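Local coordinates for maltose/maltodextrin-binding protein (Thermus thermophilus, PDB 2GH9) that binds maltotriose and probably serves as the periplasmic solute-binding component of a maltodextrin uptake system, at residues H8-E13 against F299-R305; D219-K223 against D239-V245. All coordinates share one frame; numbering follows the deposited sequence.

Interaction 1 (H8-E13 against F299-R305). With GLC (alpha-D-glucopyranose), chain B.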
ATOM      1  N   HIS A   8      -1.034  12.607   0.222  1.00 19.08           N
ATOM      2  CA  HIS A   8      -1.728  11.879   1.299  1.00 19.45           C
ATOM      3  C   HIS A   8      -0.828  11.670   2.518  1.00 19.63           C
ATOM      4  O   HIS A   8      -1.196  10.982   3.490  1.00 18.85           O
ATOM      5  CB  HIS A   8      -2.269  10.529   0.817  1.00 18.68           C
ATOM      6  CG  HIS A   8      -1.258   9.643   0.145  1.00 19.21           C
ATOM      7  ND1 HIS A   8      -0.513   8.703   0.829  1.00 18.48           N
ATOM      8  CD2 HIS A   8      -0.926   9.501  -1.164  1.00 20.07           C
ATOM      9  CE1 HIS A   8       0.263   8.054  -0.023  1.00 20.22           C
ATOM     10  NE2 HIS A   8       0.012   8.500  -1.243  1.00 20.32           N
ATOM     11  N   PHE A   9       0.351  12.279   2.476  1.00 19.51           N
ATOM     12  CA  PHE A   9       1.295  12.147   3.553  1.00 19.81           C
ATOM     13  C   PHE A   9       0.837  12.951   4.778  1.00 20.67           C
ATOM     14  O   PHE A   9       0.200  14.009   4.663  1.00 21.25           O
ATOM     15  CB  PHE A   9       2.691  12.652   3.140  1.00 18.96           C
ATOM     16  CG  PHE A   9       3.339  11.885   2.025  1.00 16.97           C
ATOM     17  CD1 PHE A   9       2.835  10.672   1.572  1.00 18.47           C
ATOM     18  CD2 PHE A   9       4.481  12.389   1.424  1.00 16.59           C
ATOM     19  CE1 PHE A   9       3.444   9.991   0.552  1.00 18.45           C
ATOM     20  CE2 PHE A   9       5.100  11.715   0.407  1.00 17.11           C
ATOM     21  CZ  PHE A   9       4.593  10.504  -0.023  1.00 19.91           C
ATOM     22  N   GLY A  10       1.184  12.434   5.949  1.00 21.38           N
ATOM     23  CA  GLY A  10       1.060  13.171   7.195  1.00 21.25           C
ATOM     24  C   GLY A  10       2.311  12.993   8.001  1.00 22.20           C
ATOM     25  O   GLY A  10       3.254  12.325   7.560  1.00 23.03           O
ATOM     26  N   GLY A  11       2.339  13.646   9.161  1.00 22.50           N
ATOM     27  CA  GLY A  11       3.394  13.471  10.117  1.00 23.28           C
ATOM     28  C   GLY A  11       4.766  13.812   9.575  1.00 23.03           C
ATOM     29  O   GLY A  11       4.911  14.765   8.795  1.00 23.37           O
ATOM     30  N   PRO A  12       5.786  13.059  10.019  1.00 23.15           N
ATOM     31  CA  PRO A  12       7.154  13.199   9.508  1.00 22.62           C
ATOM     32  C   PRO A  12       7.288  13.142   7.978  1.00 22.81           C
ATOM     33  O   PRO A  12       8.117  13.880   7.404  1.00 22.13           O
ATOM     34  CB  PRO A  12       7.881  12.042  10.166  1.00 22.89           C
ATOM     35  CG  PRO A  12       7.164  11.860  11.459  1.00 23.17           C
ATOM     36  CD  PRO A  12       5.718  12.038  11.086  1.00 23.02           C
ATOM     37  N   GLU A  13       6.491  12.299   7.311  1.00 22.31           N
ATOM     38  CA  GLU A  13       6.567  12.225   5.844  1.00 22.12           C
ATOM     39  C   GLU A  13       6.156  13.518   5.195  1.00 22.20           C
ATOM     40  O   GLU A  13       6.817  13.975   4.248  1.00 21.96           O
ATOM     41  CB  GLU A  13       5.707  11.095   5.283  1.00 22.15           C
ATOM     42  CG  GLU A  13       6.250   9.702   5.530  1.00 20.72           C
ATOM     43  CD  GLU A  13       5.406   8.629   4.846  1.00 21.54           C
ATOM     44  OE1 GLU A  13       4.265   8.929   4.461  1.00 23.07           O
ATOM     45  OE2 GLU A  13       5.877   7.479   4.683  1.00 22.19           O
ATOM     46  N   PHE A 299      13.587  10.342   3.275  1.00 23.10           N
ATOM     47  CA  PHE A 299      12.191   9.970   3.453  1.00 23.21           C
ATOM     48  C   PHE A 299      12.075   8.681   4.276  1.00 21.98           C
ATOM     49  O   PHE A 299      11.236   8.600   5.144  1.00 22.93           O
ATOM     50  CB  PHE A 299      11.510   9.832   2.085  1.00 22.54           C
ATOM     51  CG  PHE A 299      10.003   9.740   2.145  1.00 23.09           C
ATOM     52  CD1 PHE A 299       9.236  10.847   2.494  1.00 21.60           C
ATOM     53  CD2 PHE A 299       9.349   8.558   1.819  1.00 21.87           C
ATOM     54  CE1 PHE A 299       7.861  10.784   2.512  1.00 23.63           C
ATOM     55  CE2 PHE A 299       7.926   8.491   1.829  1.00 22.73           C
ATOM     56  CZ  PHE A 299       7.194   9.591   2.158  1.00 21.64           C
ATOM     57  N   ASN A 300      12.911   7.683   4.017  1.00 23.06           N
ATOM     58  CA  ASN A 300      12.870   6.437   4.788  1.00 23.06           C
ATOM     59  C   ASN A 300      13.167   6.698   6.247  1.00 23.70           C
ATOM     60  O   ASN A 300      12.527   6.141   7.141  1.00 23.18           O
ATOM     61  CB  ASN A 300      13.854   5.409   4.227  1.00 23.42           C
ATOM     62  CG  ASN A 300      13.967   4.143   5.107  1.00 22.97           C
ATOM     63  OD1 ASN A 300      14.816   4.071   5.964  1.00 22.71           O
ATOM     64  ND2 ASN A 300      13.063   3.186   4.916  1.00 20.90           N
ATOM     65  N   GLN A 301      14.137   7.569   6.491  1.00 23.74           N
ATOM     66  CA  GLN A 301      14.566   7.848   7.854  1.00 24.46           C
ATOM     67  C   GLN A 301      13.495   8.593   8.618  1.00 25.05           C
ATOM     68  O   GLN A 301      13.246   8.273   9.775  1.00 25.81           O
ATOM     69  CB  GLN A 301      15.915   8.570   7.854  1.00 25.11           C
ATOM     70  CG  GLN A 301      17.034   7.678   7.294  1.00 24.90           C
ATOM     71  CD  GLN A 301      17.182   6.373   8.066  1.00 28.55           C
ATOM     72  OE1 GLN A 301      16.786   5.290   7.587  1.00 30.77           O
ATOM     73  NE2 GLN A 301      17.754   6.459   9.270  1.00 25.67           N
ATOM     74  N   ALA A 302      12.799   9.508   7.939  1.00 25.25           N
ATOM     75  CA  ALA A 302      11.681  10.253   8.531  1.00 24.78           C
ATOM     76  C   ALA A 302      10.482   9.360   8.835  1.00 25.07           C
ATOM     77  O   ALA A 302       9.793   9.529   9.871  1.00 24.73           O
ATOM     78  CB  ALA A 302      11.248  11.343   7.586  1.00 25.64           C
ATOM     79  N   GLY A 303      10.235   8.416   7.928  1.00 24.37           N
ATOM     80  CA  GLY A 303       9.084   7.524   8.009  1.00 24.00           C
ATOM     81  C   GLY A 303       9.488   6.066   8.018  1.00 23.70           C
ATOM     82  O   GLY A 303       9.833   5.508   9.077  1.00 23.98           O
ATOM     83  N   GLY A 304       9.425   5.439   6.851  1.00 22.81           N
ATOM     84  CA  GLY A 304       9.870   4.065   6.704  1.00 22.44           C
ATOM     85  C   GLY A 304       9.666   3.332   5.394  1.00 21.88           C
ATOM     86  O   GLY A 304      10.037   2.156   5.286  1.00 22.05           O
ATOM     87  N   ARG A 305       9.086   3.982   4.396  1.00 21.64           N
ATOM     88  CA  ARG A 305       8.880   3.328   3.096  1.00 21.80           C
ATOM     89  C   ARG A 305      10.239   3.107   2.422  1.00 22.28           C
ATOM     90  O   ARG A 305      11.177   3.870   2.635  1.00 23.11           O
ATOM     91  CB  ARG A 305       7.959   4.154   2.184  1.00 21.11           C
ATOM     92  CG  ARG A 305       6.629   4.506   2.826  1.00 20.66           C
ATOM     93  CD  ARG A 305       5.747   5.160   1.856  1.00 19.57           C
ATOM     94  NE  ARG A 305       4.809   6.090   2.480  1.00 18.62           N
ATOM     95  CZ  ARG A 305       3.524   6.175   2.179  1.00 16.86           C
ATOM     96  NH1 ARG A 305       2.968   5.374   1.266  1.00 19.91           N
ATOM     97  NH2 ARG A 305       2.777   7.072   2.786  1.00 18.02           N
TER
HETATM   98  C1  GLC B   1      -2.181   7.051   4.302  1.00 20.95           C
HETATM   99  C2  GLC B   1      -0.848   6.520   3.778  1.00 18.57           C
HETATM  100  C3  GLC B   1      -1.098   5.532   2.656  1.00 16.80           C
HETATM  101  C4  GLC B   1      -2.003   4.399   3.164  1.00 16.49           C
HETATM  102  C5  GLC B   1      -3.335   4.950   3.699  1.00 18.76           C
HETATM  103  C6  GLC B   1      -4.171   3.844   4.372  1.00 19.24           C
HETATM  104  O1  GLC B   1      -2.762   7.874   3.293  1.00 25.38           O
HETATM  105  O2  GLC B   1       0.006   7.605   3.352  1.00 17.50           O
HETATM  106  O3  GLC B   1       0.129   5.004   2.126  1.00 17.32           O
HETATM  107  O4  GLC B   1      -2.361   3.575   2.068  1.00 17.46           O
HETATM  108  O5  GLC B   1      -3.070   5.981   4.647  1.00 19.78           O
HETATM  109  O6  GLC B   1      -5.394   4.364   4.929  1.00 20.67           O
HETATM  110  O   HOH W   1       8.543   6.910   4.542  1.00 20.51           O

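Interaction 2 (D219-K223 against D239-V245)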
ATOM      1  N   ASP A 219      -4.573   1.816  14.139  1.00 26.12           N
ATOM      2  CA  ASP A 219      -3.390   2.642  14.082  1.00 26.83           C
ATOM      3  C   ASP A 219      -3.274   3.489  15.341  1.00 27.00           C
ATOM      4  O   ASP A 219      -2.179   3.640  15.890  1.00 26.97           O
ATOM      5  CB  ASP A 219      -3.418   3.536  12.855  1.00 26.70           C
ATOM      6  CG  ASP A 219      -2.118   4.279  12.665  1.00 27.18           C
ATOM      7  OD1 ASP A 219      -1.052   3.634  12.687  1.00 28.61           O
ATOM      8  OD2 ASP A 219      -2.175   5.513  12.508  1.00 29.78           O
ATOM      9  N   GLY A 220      -4.412   4.038  15.778  1.00 28.09           N
ATOM     10  CA  GLY A 220      -4.463   4.866  17.003  1.00 28.46           C
ATOM     11  C   GLY A 220      -3.996   4.082  18.215  1.00 28.65           C
ATOM     12  O   GLY A 220      -3.130   4.532  18.967  1.00 29.14           O
ATOM     13  N   ALA A 221      -4.545   2.877  18.359  1.00 29.00           N
ATOM     14  CA  ALA A 221      -4.159   1.940  19.409  1.00 28.52           C
ATOM     15  C   ALA A 221      -2.665   1.607  19.472  1.00 28.42           C
ATOM     16  O   ALA A 221      -2.092   1.571  20.559  1.00 27.19           O
ATOM     17  CB  ALA A 221      -5.000   0.668  19.294  1.00 28.89           C
ATOM     18  N   PHE A 222      -2.015   1.406  18.321  1.00 28.82           N
ATOM     19  CA  PHE A 222      -0.581   1.088  18.293  1.00 29.17           C
ATOM     20  C   PHE A 222       0.272   2.289  18.687  1.00 30.38           C
ATOM     21  O   PHE A 222       1.219   2.155  19.474  1.00 30.71           O
ATOM     22  CB  PHE A 222      -0.166   0.564  16.911  1.00 28.26           C
ATOM     23  CG  PHE A 222       1.117  -0.237  16.906  1.00 27.77           C
ATOM     24  CD1 PHE A 222       1.122  -1.577  17.289  1.00 26.44           C
ATOM     25  CD2 PHE A 222       2.309   0.340  16.493  1.00 25.35           C
ATOM     26  CE1 PHE A 222       2.297  -2.329  17.259  1.00 25.87           C
ATOM     27  CE2 PHE A 222       3.492  -0.397  16.463  1.00 27.85           C
ATOM     28  CZ  PHE A 222       3.488  -1.741  16.845  1.00 26.35           C
ATOM     29  N   LYS A 223      -0.066   3.461  18.136  1.00 31.60           N
ATOM     30  CA  LYS A 223       0.588   4.727  18.507  1.00 32.47           C
ATOM     31  C   LYS A 223       0.471   5.024  19.992  1.00 33.24           C
ATOM     32  O   LYS A 223       1.453   5.419  20.617  1.00 34.18           O
ATOM     33  CB  LYS A 223       0.001   5.914  17.728  1.00 32.14           C
ATOM     34  CG  LYS A 223       0.535   6.030  16.331  1.00 32.80           C
ATOM     35  CD  LYS A 223       0.271   7.393  15.686  1.00 33.33           C
ATOM     36  CE  LYS A 223      -1.191   7.756  15.603  1.00 32.03           C
ATOM     37  NZ  LYS A 223      -1.384   8.971  14.751  1.00 33.86           N
ATOM     38  N   ASP A 239       4.874   8.044  12.251  1.00 27.97           N
ATOM     39  CA  ASP A 239       4.127   8.344  13.474  1.00 29.30           C
ATOM     40  C   ASP A 239       4.481   7.416  14.628  1.00 29.40           C
ATOM     41  O   ASP A 239       4.442   7.851  15.776  1.00 30.00           O
ATOM     42  CB  ASP A 239       2.627   8.327  13.218  1.00 29.69           C
ATOM     43  CG  ASP A 239       2.185   9.395  12.228  1.00 32.33           C
ATOM     44  OD1 ASP A 239       2.618  10.554  12.386  1.00 34.11           O
ATOM     45  OD2 ASP A 239       1.379   9.089  11.313  1.00 35.25           O
ATOM     46  N   TYR A 240       4.860   6.165  14.333  1.00 29.73           N
ATOM     47  CA  TYR A 240       5.390   5.251  15.362  1.00 29.80           C
ATOM     48  C   TYR A 240       6.783   5.657  15.871  1.00 30.60           C
ATOM     49  O   TYR A 240       7.051   5.545  17.080  1.00 30.62           O
ATOM     50  CB  TYR A 240       5.425   3.771  14.898  1.00 28.81           C
ATOM     51  CG  TYR A 240       4.107   3.201  14.398  1.00 27.91           C
ATOM     52  CD1 TYR A 240       2.892   3.861  14.629  1.00 27.17           C
ATOM     53  CD2 TYR A 240       4.075   1.990  13.708  1.00 26.20           C
ATOM     54  CE1 TYR A 240       1.691   3.360  14.152  1.00 27.94           C
ATOM     55  CE2 TYR A 240       2.866   1.467  13.236  1.00 28.23           C
ATOM     56  CZ  TYR A 240       1.682   2.159  13.461  1.00 27.60           C
ATOM     57  OH  TYR A 240       0.482   1.671  13.002  1.00 27.36           O
ATOM     58  N   LYS A 241       7.676   6.072  14.965  1.00 31.03           N
ATOM     59  CA  LYS A 241       8.979   6.609  15.359  1.00 32.05           C
ATOM     60  C   LYS A 241       8.777   7.869  16.217  1.00 32.98           C
ATOM     61  O   LYS A 241       9.423   8.031  17.252  1.00 33.63           O
ATOM     62  CB  LYS A 241       9.866   6.942  14.139  1.00 31.70           C
ATOM     63  CG  LYS A 241      10.360   5.765  13.320  1.00 31.66           C
ATOM     64  CD  LYS A 241      11.035   6.229  12.016  1.00 31.00           C
ATOM     65  CE  LYS A 241      11.760   5.075  11.320  1.00 30.13           C
ATOM     66  NZ  LYS A 241      12.428   5.467  10.038  1.00 28.90           N
ATOM     67  N   LYS A 242       7.864   8.738  15.798  1.00 34.45           N
ATOM     68  CA  LYS A 242       7.589  10.000  16.507  1.00 35.09           C
ATOM     69  C   LYS A 242       7.003   9.787  17.905  1.00 35.76           C
ATOM     70  O   LYS A 242       7.335  10.522  18.843  1.00 35.76           O
ATOM     71  CB  LYS A 242       6.662  10.890  15.685  1.00 35.25           C
ATOM     72  CG  LYS A 242       6.481  12.306  16.238  1.00 35.87           C
ATOM     73  CD  LYS A 242       5.553  13.142  15.345  1.00 36.59           C
ATOM     74  CE  LYS A 242       4.934  14.311  16.119  1.00 38.96           C
ATOM     75  NZ  LYS A 242       4.093  15.229  15.279  1.00 40.27           N
ATOM     76  N   ALA A 243       6.149   8.773  18.048  1.00 36.00           N
ATOM     77  CA  ALA A 243       5.614   8.393  19.354  1.00 35.84           C
ATOM     78  C   ALA A 243       6.590   7.489  20.121  1.00 35.98           C
ATOM     79  O   ALA A 243       6.245   6.959  21.172  1.00 36.94           O
ATOM     80  CB  ALA A 243       4.260   7.712  19.202  1.00 35.69           C
ATOM     81  N   LYS A 244       7.795   7.313  19.587  1.00 36.00           N
ATOM     82  CA  LYS A 244       8.878   6.569  20.237  1.00 36.23           C
ATOM     83  C   LYS A 244       8.568   5.077  20.529  1.00 36.21           C
ATOM     84  O   LYS A 244       9.217   4.473  21.395  1.00 36.49           O
ATOM     85  CB  LYS A 244       9.333   7.289  21.531  1.00 37.02           C
ATOM     86  CG  LYS A 244       9.477   8.841  21.429  1.00 37.89           C
ATOM     87  CD  LYS A 244      10.403   9.281  20.297  1.00 39.82           C
ATOM     88  CE  LYS A 244      10.597  10.826  20.253  1.00 40.58           C
ATOM     89  NZ  LYS A 244       9.768  11.604  19.245  1.00 39.65           N
ATOM     90  N   VAL A 245       7.611   4.485  19.803  1.00 35.57           N
ATOM     91  CA  VAL A 245       7.315   3.050  19.925  1.00 35.16           C
ATOM     92  C   VAL A 245       8.492   2.244  19.386  1.00 35.19           C
ATOM     93  O   VAL A 245       8.950   2.498  18.268  1.00 35.08           O
ATOM     94  CB  VAL A 245       6.028   2.628  19.137  1.00 35.33           C
ATOM     95  CG1 VAL A 245       5.865   1.096  19.142  1.00 34.44           C
ATOM     96  CG2 VAL A 245       4.782   3.330  19.686  1.00 34.68           C
TER
HETATM   97  O   HOH W   2      -0.958   8.064  12.154  1.00 43.05           O

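Interaction 1 (H8-E13 against F299-R305)
CZ of F299 lies over one face of the F9 ring, 3.5 Å from CE2 of F9 and displaced toward the rim, with the two ring planes inclined at 38°. CE1 of F9 in turn sits over one face of the R305 guanidinium, while F9 CD1 lies over one face of the H8 imidazole. At the edge of the guanidinium two partners lie near its plane: the carboxylate of E13 and O2 of the bound glucose, which also meets the edge of the H8 imidazole.

R305 grips E13 side-on, NE reaching OE2 at 2.8 Å and NH2 reaching OE1 at 2.9 Å on its syn lone pair; the two flat groups are only 26° apart. The chain of E13, extended beyond CG (chi2 -175°), carries the carboxylate past F299 to R305. A water ties OE2 to the backbone at F299 O and G304 N.

The sugar is held from both segments: R305 NH2 donates to glucose O2 over 2.9 Å, NH1 donates to O3, and H8 ND1 pairs with O2 at 2.8 Å. A methionine in place of R305 would probably leave the E13 carboxylate buried without its countercharge and glucose O2 and O3 without these donors. E113 forms a further salt bridge to NH1, and the two carboxylates probably fix the rotation of the guanidinium; E13 thus acts from the second shell, orienting a sugar-binding residue of the maltotriose pocket.

Interaction 2 (D219-K223 against D239-V245)
F222 sets CD2 over the centre of one face of the Y240 ring, 3.5 Å from Y240 CE2, where helix 215-224 packs against helix 237-242 and the Schellman turn that ends it. The ring planes are inclined at 49°, and the two side chains cross at about a right angle. At the edge of the tyrosine ring, in its plane, K223 CG lies 3.6 Å from CD1, and the phenol is thus bordered by two consecutive residues of one helix. Farther along the same lysine, CD lies 3.5 Å from D239 CB.

The hydroxyl end is fixed by D219: Y240 OH donates to D219 OD1 across a short 2.5 Å, meeting the oxygen nearly along its C-O axis. D219 reaches it with CG anti to its backbone N (chi1 -172°), and N232 of strand 227-232 gives the same hydroxyl a second hydrogen-bond partner. Beyond the rings, V245 puts CG1 3.9 Å from F222 CE2 and turns CG2 to the carbonyl oxygen of F222.

What brings V245 there is the Schellman motif. K244, with positive phi, is its C-prime residue, and V245 N bonds to Y240 O while K244 N bonds to K241 O, folding the chain back toward helix 215-224. I118 and N120 of strand 116-120 and I230 of strand 227-232 back F222, tying the helix pair to the four-stranded sheet.

On the more polar flank K223 bends at chi3 (-59°). Its NZ stays beyond salt-bridge distance of D239 OD2, and one water joins three charged groups, lying 2.8 Å from K223 NZ, 2.7 Å from D239 OD2 and 2.8 Å from D219 OD2.

Overall arrangement
Interaction 2 is nested within the long chain loop that interaction 1 closes, and their centres lie about 13 Å apart. Residues 8-13 and 299-305 meet in a buried contact beside the large mixed sheet, where a salt bridge backs an arginine that binds the sugar; residues 219-223 and 239-245 join two helices beside the four-stranded sheet, partly at the surface, with water between their charged groups. Each combines an inclined aromatic pair with a carboxylate, but the carboxylate faces an arginine in interaction 1 and a phenol in interaction 2. K241 connects them: its NZ, 2.9 Å from Q301 O, probably bonds to this carbonyl near the end of helix 293-302.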